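Local atomic coordinates of peptidoglycan hydrolase FlgJ (Sphingomonas sp. A1, PDB entry 3VWO), a protein that probably hydrolyses the peptidoglycan layer as a flagellum-specific muramidase, so that the rod can be assembled in the periplasmic space. Residues E72-N75 / V80-E83. Numbering follows the deposited sequence.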
# COMPACT_ATOMS: atom_id res chain seq x y z
N GLU A 72 -1.07 -7.88 13.33
CA GLU A 72 -1.69 -6.62 13.73
C GLU A 72 -1.34 -6.30 15.17
O GLU A 72 -1.07 -7.20 15.96
CB GLU A 72 -3.21 -6.69 13.53
CG GLU A 72 -3.63 -6.95 12.09
CD GLU A 72 -5.13 -7.13 11.94
OE1 GLU A 72 -5.83 -7.14 12.97
OE2 GLU A 72 -5.60 -7.27 10.79
N TYR A 73 -1.34 -5.02 15.52
CA TYR A 73 -1.03 -4.63 16.88
C TYR A 73 -2.23 -3.97 17.53
O TYR A 73 -2.88 -3.10 16.94
CB TYR A 73 0.20 -3.72 16.92
CG TYR A 73 1.44 -4.39 16.37
CD1 TYR A 73 2.27 -5.15 17.18
CD2 TYR A 73 1.76 -4.28 15.02
CE1 TYR A 73 3.39 -5.78 16.67
CE2 TYR A 73 2.88 -4.91 14.50
CZ TYR A 73 3.69 -5.65 15.33
OH TYR A 73 4.81 -6.27 14.81
N GLU A 74 -2.56 -4.44 18.73
CA GLU A 74 -3.63 -3.86 19.52
C GLU A 74 -3.05 -3.62 20.90
O GLU A 74 -2.69 -4.57 21.59
CB GLU A 74 -4.82 -4.81 19.60
CG GLU A 74 -4.84 -5.88 18.51
CD GLU A 74 -6.07 -5.80 17.61
OE1 GLU A 74 -7.03 -6.55 17.87
OE2 GLU A 74 -6.06 -5.00 16.65
N ASN A 75 -2.94 -2.35 21.29
CA ASN A 75 -2.18 -1.96 22.48
C ASN A 75 -0.73 -2.40 22.30
O ASN A 75 -0.21 -2.36 21.18
CB ASN A 75 -2.81 -2.54 23.76
CG ASN A 75 -2.36 -1.81 25.02
OD1 ASN A 75 -1.63 -2.37 25.85
ND2 ASN A 75 -2.79 -0.56 25.17
N VAL A 80 -1.44 -12.36 15.60
CA VAL A 80 -1.25 -13.08 14.35
C VAL A 80 -2.50 -13.89 14.01
O VAL A 80 -2.89 -14.79 14.75
CB VAL A 80 -0.04 -14.04 14.39
CG1 VAL A 80 0.09 -14.77 13.06
CG2 VAL A 80 1.23 -13.27 14.70
N ARG A 81 -3.13 -13.56 12.88
CA ARG A 81 -4.27 -14.34 12.43
C ARG A 81 -4.34 -14.47 10.92
O ARG A 81 -3.55 -13.87 10.19
CB ARG A 81 -5.58 -13.74 12.97
CG ARG A 81 -5.58 -12.23 13.07
CD ARG A 81 -6.91 -11.71 13.60
NE ARG A 81 -6.84 -10.28 13.91
CZ ARG A 81 -6.74 -9.78 15.14
NH1 ARG A 81 -6.68 -8.47 15.32
NH2 ARG A 81 -6.71 -10.59 16.18
N VAL A 82 -5.29 -15.26 10.46
CA VAL A 82 -5.55 -15.43 9.04
C VAL A 82 -6.83 -14.66 8.70
O VAL A 82 -7.86 -14.86 9.34
CB VAL A 82 -5.72 -16.91 8.67
CG1 VAL A 82 -6.23 -17.06 7.25
CG2 VAL A 82 -4.39 -17.65 8.85
N GLU A 83 -6.74 -13.77 7.72
CA GLU A 83 -7.88 -12.96 7.32
C GLU A 83 -8.09 -13.05 5.82
O GLU A 83 -7.20 -13.50 5.10
CB GLU A 83 -7.65 -11.50 7.71
CG GLU A 83 -7.33 -11.28 9.18
CD GLU A 83 -8.57 -11.03 10.02
OE1 GLU A 83 -9.65 -11.53 9.65
OE2 GLU A 83 -8.45 -10.32 11.04
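Arg81 is extended from CG to NE (chi2 180°), which carries its guanidinium toward strand 65-74, where NH1 reaches the carboxylates of Glu72 and Glu74, while Glu72, its CG beside the backbone N and its chain straight beyond, rises to meet it. The contact lies on the surface of the antiparallel beta hairpin formed by strands 65-74 and 77-86, within the glucosaminidase-family (glycosyl hydrolase 73) part of FlgJ. Three glutamates and one arginine make a salt-bridge network on one side of this hairpin. NH1 of Arg81 donates to OE1 of Glu72 at 2.8 Å, reaching that oxygen on its anti side but 29° out of the carboxylate plane, and the carboxylate stands nearly perpendicular to the guanidinium (81° between planes). The same NH1 is shared with Glu74, whose chain, bent at chi2, comes from the opposite direction and sets OE1 3.2 Å from Arg81 NH1 in a weak, charged hydrogen bond. Within the strand of Arg81, Glu83 OE2 forms a salt bridge with Arg81 NE, 3.3 Å away. Lys56 forms a salt bridge with OE2 of Glu72, so the two oxygens of this carboxylate serve different cations. Replacing Glu72 by alanine is likely to leave Lys56 without this carboxylate and the Arg81 guanidinium less firmly held, its NH1 keeping the weak bond to Glu74 but losing the shorter one. The hairpin backbone is bonded between Glu72 and Lys79 and between Arg81 and Thr70. The positive charge of Lys56 probably eases the closeness of two like charges, Glu72 OE2 and Glu83 OE2, which sit 4.2 Å apart.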